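Local coordinates for protein protease (Helicobacter pylori, PDB 5EUF) that acts as a zinc-dependent peptidase of the M16 family and probably cleaves the host junctional adhesion molecule JAM-A, weakening the gastric epithelial barrier, at residues B[51-54]-B[55-59]; B[132-135]-B[136-140]; B[146-149]-B[150-154]. One frame throughout, in Å; residues are numbered along the deposited sequence.

Contact 1. Residues B[51-54]-B[55-59]; sequences IAHM and LEHLN. With ZN (zinc ion), chain G.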
loop_
_atom_site.group_PDB
_atom_site.type_symbol
_atom_site.label_atom_id
_atom_site.label_comp_id
_atom_site.label_asym_id
_atom_site.label_seq_id
_atom_site.Cartn_x
_atom_site.Cartn_y
_atom_site.Cartn_z
ATOM N N ILE B 51 -5.436 -8.385 10.690
ATOM C CA ILE B 51 -6.225 -8.397 11.918
ATOM C C ILE B 51 -7.455 -9.289 11.783
ATOM O O ILE B 51 -7.811 -10.017 12.712
ATOM C CB ILE B 51 -6.663 -6.972 12.318
ATOM C CG1 ILE B 51 -5.441 -6.128 12.686
ATOM C CG2 ILE B 51 -7.634 -7.009 13.487
ATOM C CD1 ILE B 51 -5.786 -4.778 13.279
ATOM N N ALA B 52 -8.096 -9.235 10.619
ATOM C CA ALA B 52 -9.262 -10.069 10.348
ATOM C C ALA B 52 -8.914 -11.545 10.524
ATOM O O ALA B 52 -9.718 -12.328 11.032
ATOM C CB ALA B 52 -9.793 -9.804 8.946
ATOM N N HIS B 53 -7.701 -11.902 10.112
ATOM C CA HIS B 53 -7.193 -13.262 10.236
ATOM C C HIS B 53 -6.841 -13.616 11.680
ATOM O O HIS B 53 -7.052 -14.747 12.112
ATOM C CB HIS B 53 -5.969 -13.447 9.338
ATOM C CG HIS B 53 -5.339 -14.801 9.435
ATOM N ND1 HIS B 53 -4.233 -15.053 10.219
ATOM C CD2 HIS B 53 -5.650 -15.976 8.836
ATOM C CE1 HIS B 53 -3.894 -16.325 10.105
ATOM N NE2 HIS B 53 -4.739 -16.907 9.273
HETATM N N MSE B 54 -6.298 -12.653 12.419
HETATM C CA MSE B 54 -5.966 -12.864 13.828
HETATM C C MSE B 54 -7.217 -13.209 14.633
HETATM O O MSE B 54 -7.189 -14.089 15.494
HETATM C CB MSE B 54 -5.278 -11.626 14.415
HETATM C CG MSE B 54 -5.066 -11.659 15.932
HETATM SE SE MSE B 54 -3.700 -12.915 16.558
HETATM C CE MSE B 54 -3.694 -12.440 18.446
ATOM N N LEU B 55 -8.316 -12.520 14.331
ATOM C CA LEU B 55 -9.594 -12.756 14.997
ATOM C C LEU B 55 -10.090 -14.192 14.835
ATOM O O LEU B 55 -10.819 -14.700 15.684
ATOM C CB LEU B 55 -10.654 -11.791 14.472
ATOM C CG LEU B 55 -10.585 -10.368 15.016
ATOM C CD1 LEU B 55 -11.714 -9.528 14.444
ATOM C CD2 LEU B 55 -10.642 -10.389 16.533
ATOM N N GLU B 56 -9.702 -14.836 13.739
ATOM C CA GLU B 56 -10.036 -16.238 13.527
ATOM C C GLU B 56 -9.437 -17.093 14.640
ATOM O O GLU B 56 -10.100 -17.981 15.179
ATOM C CB GLU B 56 -9.540 -16.718 12.158
ATOM C CG GLU B 56 -9.673 -18.219 11.942
ATOM C CD GLU B 56 -9.028 -18.688 10.652
ATOM O OE1 GLU B 56 -8.823 -17.850 9.748
ATOM O OE2 GLU B 56 -8.720 -19.894 10.545
ATOM N N HIS B 57 -8.184 -16.810 14.987
ATOM C CA HIS B 57 -7.500 -17.533 16.054
ATOM C C HIS B 57 -8.105 -17.215 17.419
ATOM O O HIS B 57 -8.286 -18.104 18.251
ATOM C CB HIS B 57 -6.003 -17.204 16.062
ATOM C CG HIS B 57 -5.232 -17.846 14.950
ATOM N ND1 HIS B 57 -5.627 -17.778 13.630
ATOM C CD2 HIS B 57 -4.080 -18.559 14.959
ATOM C CE1 HIS B 57 -4.756 -18.425 12.877
ATOM N NE2 HIS B 57 -3.807 -18.908 13.659
ATOM N N LEU B 58 -8.422 -15.942 17.638
ATOM C CA LEU B 58 -8.913 -15.485 18.934
ATOM C C LEU B 58 -10.371 -15.864 19.179
ATOM O O LEU B 58 -10.838 -15.858 20.318
ATOM C CB LEU B 58 -8.745 -13.969 19.059
ATOM C CG LEU B 58 -7.302 -13.460 19.079
ATOM C CD1 LEU B 58 -7.262 -11.955 19.285
ATOM C CD2 LEU B 58 -6.502 -14.173 20.156
ATOM N N ASN B 59 -11.084 -16.202 18.109
ATOM C CA ASN B 59 -12.501 -16.540 18.211
ATOM C C ASN B 59 -12.737 -17.830 19.001
ATOM O O ASN B 59 -13.844 -18.091 19.468
ATOM C CB ASN B 59 -13.116 -16.658 16.814
ATOM C CG ASN B 59 -14.611 -16.398 16.811
ATOM O OD1 ASN B 59 -15.053 -15.258 16.969
ATOM N ND2 ASN B 59 -15.398 -17.452 16.621
HETATM ZN ZN ZN G . -4.355 -19.216 9.828
#

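Contact 2. Residues B[132-135]-B[136-140]; sequences EERR and WRTDN. With ZN (zinc ion), chain G.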
loop_
_atom_site.group_PDB
_atom_site.type_symbol
_atom_site.label_atom_id
_atom_site.label_comp_id
_atom_site.label_asym_id
_atom_site.label_seq_id
_atom_site.Cartn_x
_atom_site.Cartn_y
_atom_site.Cartn_z
ATOM N N GLU B 132 4.572 -16.748 13.719
ATOM C CA GLU B 132 5.195 -17.955 13.181
ATOM C C GLU B 132 4.526 -18.341 11.869
ATOM O O GLU B 132 5.196 -18.709 10.904
ATOM C CB GLU B 132 5.105 -19.118 14.173
ATOM C CG GLU B 132 5.732 -18.853 15.530
ATOM C CD GLU B 132 7.194 -18.475 15.437
ATOM O OE1 GLU B 132 7.994 -19.297 14.941
ATOM O OE2 GLU B 132 7.540 -17.352 15.862
ATOM N N GLU B 133 3.198 -18.249 11.846
ATOM C CA GLU B 133 2.411 -18.593 10.666
ATOM C C GLU B 133 2.799 -17.713 9.482
ATOM O O GLU B 133 2.712 -18.131 8.328
ATOM C CB GLU B 133 0.912 -18.462 10.962
ATOM C CG GLU B 133 -0.004 -18.942 9.840
ATOM C CD GLU B 133 -1.480 -18.851 10.202
ATOM O OE1 GLU B 133 -1.799 -18.762 11.408
ATOM O OE2 GLU B 133 -2.323 -18.868 9.278
ATOM N N ARG B 134 3.236 -16.494 9.780
ATOM C CA ARG B 134 3.687 -15.571 8.748
ATOM C C ARG B 134 5.066 -15.957 8.222
ATOM O O ARG B 134 5.271 -16.036 7.011
ATOM C CB ARG B 134 3.707 -14.137 9.281
ATOM C CG ARG B 134 4.522 -13.162 8.439
ATOM C CD ARG B 134 3.803 -12.715 7.176
ATOM N NE ARG B 134 4.744 -12.132 6.220
ATOM C CZ ARG B 134 4.395 -11.403 5.165
ATOM N NH1 ARG B 134 3.117 -11.145 4.924
ATOM N NH2 ARG B 134 5.329 -10.921 4.354
ATOM N N ARG B 135 6.011 -16.204 9.125
ATOM C CA ARG B 135 7.377 -16.489 8.699
ATOM C C ARG B 135 7.467 -17.816 7.954
ATOM O O ARG B 135 8.175 -17.927 6.954
ATOM C CB ARG B 135 8.342 -16.499 9.886
ATOM C CG ARG B 135 9.793 -16.350 9.448
ATOM C CD ARG B 135 10.786 -16.751 10.522
ATOM N NE ARG B 135 12.150 -16.758 9.994
ATOM C CZ ARG B 135 13.199 -17.281 10.621
ATOM N NH1 ARG B 135 13.051 -17.853 11.810
ATOM N NH2 ARG B 135 14.399 -17.237 10.056
ATOM N N TRP B 136 6.740 -18.816 8.438
ATOM C CA TRP B 136 6.810 -20.151 7.858
ATOM C C TRP B 136 6.108 -20.254 6.507
ATOM O O TRP B 136 6.676 -20.778 5.549
ATOM C CB TRP B 136 6.221 -21.180 8.826
ATOM C CG TRP B 136 7.169 -21.595 9.917
ATOM C CD1 TRP B 136 8.316 -20.956 10.297
ATOM C CD2 TRP B 136 7.061 -22.754 10.756
ATOM N NE1 TRP B 136 8.920 -21.639 11.325
ATOM C CE2 TRP B 136 8.171 -22.746 11.625
ATOM C CE3 TRP B 136 6.130 -23.794 10.860
ATOM C CZ2 TRP B 136 8.376 -23.738 12.584
ATOM C CZ3 TRP B 136 6.336 -24.778 11.813
ATOM C CH2 TRP B 136 7.449 -24.743 12.661
ATOM N N ARG B 137 4.880 -19.749 6.425
ATOM C CA ARG B 137 4.056 -19.974 5.241
ATOM C C ARG B 137 3.991 -18.784 4.282
ATOM O O ARG B 137 3.183 -18.779 3.354
ATOM C CB ARG B 137 2.637 -20.367 5.663
ATOM C CG ARG B 137 2.581 -21.632 6.505
ATOM C CD ARG B 137 1.176 -22.210 6.557
ATOM N NE ARG B 137 1.124 -23.443 7.337
ATOM C CZ ARG B 137 0.082 -24.267 7.365
ATOM N NH1 ARG B 137 -1.001 -23.996 6.650
ATOM N NH2 ARG B 137 0.124 -25.367 8.106
ATOM N N THR B 138 4.839 -17.784 4.497
ATOM C CA THR B 138 4.940 -16.667 3.558
ATOM C C THR B 138 6.378 -16.182 3.422
ATOM O O THR B 138 6.908 -16.111 2.315
ATOM C CB THR B 138 4.051 -15.475 3.972
ATOM O OG1 THR B 138 3.914 -15.448 5.397
ATOM C CG2 THR B 138 2.673 -15.585 3.344
ATOM N N ASP B 139 7.007 -15.850 4.545
ATOM C CA ASP B 139 8.378 -15.349 4.523
ATOM C C ASP B 139 9.354 -16.440 4.103
ATOM O O ASP B 139 10.402 -16.156 3.526
ATOM C CB ASP B 139 8.774 -14.790 5.892
ATOM C CG ASP B 139 8.116 -13.457 6.191
ATOM O OD1 ASP B 139 7.150 -13.099 5.486
ATOM O OD2 ASP B 139 8.563 -12.768 7.133
ATOM N N ASN B 140 9.001 -17.688 4.391
ATOM C CA ASN B 140 9.862 -18.813 4.054
ATOM C C ASN B 140 9.084 -19.926 3.356
ATOM O O ASN B 140 9.225 -21.105 3.687
ATOM C CB ASN B 140 10.549 -19.352 5.311
ATOM C CG ASN B 140 11.893 -19.984 5.014
ATOM O OD1 ASN B 140 12.910 -19.293 4.925
ATOM N ND2 ASN B 140 11.907 -21.303 4.857
HETATM ZN ZN ZN G . -4.355 -19.216 9.828
#

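Contact 3. Residues B[146-149]-B[150-154]; sequences LYFR and FFNTA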
loop_
_atom_site.group_PDB
_atom_site.type_symbol
_atom_site.label_atom_id
_atom_site.label_comp_id
_atom_site.label_asym_id
_atom_site.label_seq_id
_atom_site.Cartn_x
_atom_site.Cartn_y
_atom_site.Cartn_z
ATOM N N LEU B 146 5.288 -15.995 -3.193
ATOM C CA LEU B 146 4.847 -15.666 -4.544
ATOM C C LEU B 146 3.426 -15.113 -4.535
ATOM O O LEU B 146 3.117 -14.151 -5.237
ATOM C CB LEU B 146 4.923 -16.902 -5.444
ATOM C CG LEU B 146 4.461 -16.732 -6.890
ATOM C CD1 LEU B 146 5.354 -15.746 -7.617
ATOM C CD2 LEU B 146 4.444 -18.073 -7.609
ATOM N N TYR B 147 2.574 -15.734 -3.727
ATOM C CA TYR B 147 1.181 -15.325 -3.574
ATOM C C TYR B 147 1.088 -13.909 -3.007
ATOM O O TYR B 147 0.321 -13.076 -3.496
ATOM C CB TYR B 147 0.455 -16.322 -2.664
ATOM C CG TYR B 147 -1.056 -16.247 -2.673
ATOM C CD1 TYR B 147 -1.787 -16.690 -3.768
ATOM C CD2 TYR B 147 -1.752 -15.774 -1.566
ATOM C CE1 TYR B 147 -3.172 -16.635 -3.771
ATOM C CE2 TYR B 147 -3.135 -15.717 -1.559
ATOM C CZ TYR B 147 -3.839 -16.149 -2.664
ATOM O OH TYR B 147 -5.213 -16.096 -2.658
ATOM N N PHE B 148 1.889 -13.641 -1.981
ATOM C CA PHE B 148 1.881 -12.346 -1.310
ATOM C C PHE B 148 2.468 -11.250 -2.194
ATOM O O PHE B 148 1.849 -10.203 -2.391
ATOM C CB PHE B 148 2.654 -12.431 0.004
ATOM C CG PHE B 148 2.416 -11.272 0.928
ATOM C CD1 PHE B 148 1.308 -11.250 1.759
ATOM C CD2 PHE B 148 3.307 -10.214 0.979
ATOM C CE1 PHE B 148 1.088 -10.189 2.619
ATOM C CE2 PHE B 148 3.094 -9.151 1.837
ATOM C CZ PHE B 148 1.984 -9.138 2.658
ATOM N N ARG B 149 3.660 -11.498 -2.729
ATOM C CA ARG B 149 4.347 -10.516 -3.564
ATOM C C ARG B 149 3.572 -10.203 -4.844
ATOM O O ARG B 149 3.736 -9.128 -5.424
ATOM C CB ARG B 149 5.758 -11.000 -3.916
ATOM C CG ARG B 149 6.715 -11.085 -2.732
ATOM C CD ARG B 149 7.074 -9.712 -2.172
ATOM N NE ARG B 149 7.825 -8.894 -3.123
ATOM C CZ ARG B 149 7.300 -7.898 -3.833
ATOM N NH1 ARG B 149 6.019 -7.587 -3.700
ATOM N NH2 ARG B 149 8.059 -7.209 -4.675
ATOM N N PHE B 150 2.731 -11.133 -5.286
ATOM C CA PHE B 150 1.917 -10.887 -6.472
ATOM C C PHE B 150 0.899 -9.789 -6.205
ATOM O O PHE B 150 0.805 -8.821 -6.962
ATOM C CB PHE B 150 1.196 -12.157 -6.935
ATOM C CG PHE B 150 0.230 -11.919 -8.067
ATOM C CD1 PHE B 150 0.669 -11.900 -9.381
ATOM C CD2 PHE B 150 -1.119 -11.701 -7.816
ATOM C CE1 PHE B 150 -0.219 -11.672 -10.423
ATOM C CE2 PHE B 150 -2.009 -11.471 -8.850
ATOM C CZ PHE B 150 -1.560 -11.457 -10.155
ATOM N N PHE B 151 0.134 -9.944 -5.130
ATOM C CA PHE B 151 -0.917 -8.988 -4.815
ATOM C C PHE B 151 -0.343 -7.618 -4.459
ATOM O O PHE B 151 -0.996 -6.596 -4.661
ATOM C CB PHE B 151 -1.801 -9.519 -3.685
ATOM C CG PHE B 151 -2.805 -10.541 -4.138
ATOM C CD1 PHE B 151 -4.005 -10.147 -4.708
ATOM C CD2 PHE B 151 -2.548 -11.897 -4.006
ATOM C CE1 PHE B 151 -4.932 -11.085 -5.133
ATOM C CE2 PHE B 151 -3.472 -12.842 -4.430
ATOM C CZ PHE B 151 -4.664 -12.435 -4.993
ATOM N N ASN B 152 0.883 -7.599 -3.943
ATOM C CA ASN B 152 1.596 -6.342 -3.731
ATOM C C ASN B 152 1.805 -5.601 -5.046
ATOM O O ASN B 152 1.775 -4.369 -5.092
ATOM C CB ASN B 152 2.954 -6.582 -3.064
ATOM C CG ASN B 152 2.831 -7.107 -1.651
ATOM O OD1 ASN B 152 3.755 -7.734 -1.129
ATOM N ND2 ASN B 152 1.689 -6.853 -1.021
ATOM N N THR B 153 2.020 -6.365 -6.112
ATOM C CA THR B 153 2.320 -5.800 -7.422
ATOM C C THR B 153 1.050 -5.466 -8.199
ATOM O O THR B 153 0.922 -4.372 -8.752
ATOM C CB THR B 153 3.182 -6.767 -8.260
ATOM O OG1 THR B 153 4.278 -7.242 -7.470
ATOM C CG2 THR B 153 3.718 -6.074 -9.503
ATOM N N ALA B 154 0.119 -6.413 -8.233
ATOM C CA ALA B 154 -1.102 -6.280 -9.021
ATOM C C ALA B 154 -1.995 -5.151 -8.516
ATOM O O ALA B 154 -2.621 -4.446 -9.307
ATOM C CB ALA B 154 -1.868 -7.596 -9.025
#

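Contact 1. Residues B[51-54]-B[55-59]
Leu55 N donates to Ile51 O (3.0 Å) and Leu58 N to Met54 O (3.1 Å), the regular four-residue bonds of helix 51-58. Two weak three-residue bonds, Glu56 N to His53 O and His57 N to Met54 O, overlap them, and Met54 O therefore receives two donors. From this backbone His53 sends its ring outward with CG anti to the backbone N (chi1 178°), which carries NE2 to the zinc ion at 2.4 Å. The sequence from His53 to His57 is the HXXEH signature of M16 peptidases, in which Glu56 probably serves as the proton acceptor. Glu56 runs extended past the His53 ring, its OE1 lying 3.8 Å from His53 CD2 and hydrogen-bonded to Thr86 OG1 on strand 81-86. The His57 ring stands obliquely to that of His53, planes 53° apart, with His57 CE1 and His53 CE1 separated by 3.6 Å. His57 is probably a zinc ligand as well, yet in this model the ion lies in its ring plane nearest carbon CE1, at 3.2 Å. Away from the metal, the CE methyl of Met54, a selenomethionine, sits 3.7 Å from both CD1 and CD2 of Leu58, near Phe123 and Leu118.

Contact 2. Residues B[132-135]-B[136-140]
Arg134 and Asp139 form a salt bridge across the last turn of helix 120-139, the helix that supplies the glutamate following the HXXEH motif of M16 peptidases. The two chains run about at right angles, and the guanidinium and carboxylate planes stand 86° apart, so the pair does not form a flat, two-pronged bridge. Instead a single oxygen takes both donors: Asp139 OD1 lies 2.7 Å from Arg134 NE and, in a weak bond, 3.1 Å from Arg134 NH2. NE reaches OD1 from the syn side, 35° out of the carboxylate plane. A bend at chi2 (77°) turns the arginine chain forward, toward the C-terminal end of the helix, and brings NE to Asp139. Thr138 CB lies 4.1 Å above one face of the guanidinium, offset toward its rim, while Phe148 of the next helix makes a cation-pi contact with the same arginine and Met168 and Ile171 pack against it.

The backbone widens beneath this pair. Trp136 N still bonds to Glu132 O in a four-residue step (2.9 Å), but Asp139 N turns to Arg134 O, five residues back, in a pi-type turn; the position of that oxygen is less certain. Asn140 N follows with a weak five-residue bond to Arg135 O, and the helix ends there. Arg135 leads away, touching Asp139 with its CG, 4.0 Å from Asp139 CB. On another side of the helix Glu133 stretches out fully, and its OE2 binds the zinc ion at 2.1 Å.

Contact 3. Residues B[146-149]-B[150-154]
Phe151 turns its edge to the face of Tyr147 in a T-shaped pair, the centroids 5.2 Å apart and the planes at 69°. The atom that makes the approach is Phe151 CE2, 3.8 Å from Tyr147 CZ and set toward the rim of the tyrosine ring. One residue along, Asn152 stands with its amide almost perpendicular to the Phe148 ring (87°), and its OD1 lies 3.3 Å from Phe148 CD2. That same oxygen accepts a weak bond from Arg149 NH1 at 3.4 Å. Here the guanidinium and amide planes are nearly coplanar, and Asn152 CB meets the edge of the guanidinium in its plane. The bends at chi2 and chi3 curl Arg149 forward over its own helix and bring NH1 to this place. Thr153 OG1 donates to Arg149 O at 2.8 Å, a side-chain bond back to the preceding turn. Arg149 O also takes a weak bond from Thr153 N, whose better acceptor is Phe150 O.

All of these pairs lie along helix 142-154, which follows the zinc-bearing helix 120-139 of the M16 fold and lies against the five-stranded mixed sheet. Leu146 and Phe150 meet strands 251-258 and 412-418 of that sheet, Arg149 and Thr153 meet strand 238-243, and Phe88 adjoins both Tyr147 and Phe151, while Phe167 meets Phe148 edge-to-face. The other end of the Asn152 amide is held by His161, whose backbone O accepts from ND2. At the subunit boundary, Arg149 NE makes a long, weak ion pair with Asp235 of the second subunit, and Val156 of that subunit packs on Asn152.

Each contact spans a single unbroken piece of helix, so none closes a long loop, and along the chain they come in series without nesting or crossing. Contact 1 lies on helix 51-58, beside strand 81-86 of the six-stranded sheet. The chain then passes through helix 70-77, strands 81-86 and 91-98 and helix 102-113 before helix 120-139 returns to contact 1; there, His53 and Glu133 bind the same zinc ion and His57 NE2 comes 3.0 Å from Glu133 OE1. A short turn leads on to helix 142-154, where contact 3 touches contact 2 through Phe148 and Arg134. Contact 3 stays about 10 Å from contact 1 at the nearest atoms and extends the series to the five-stranded sheet.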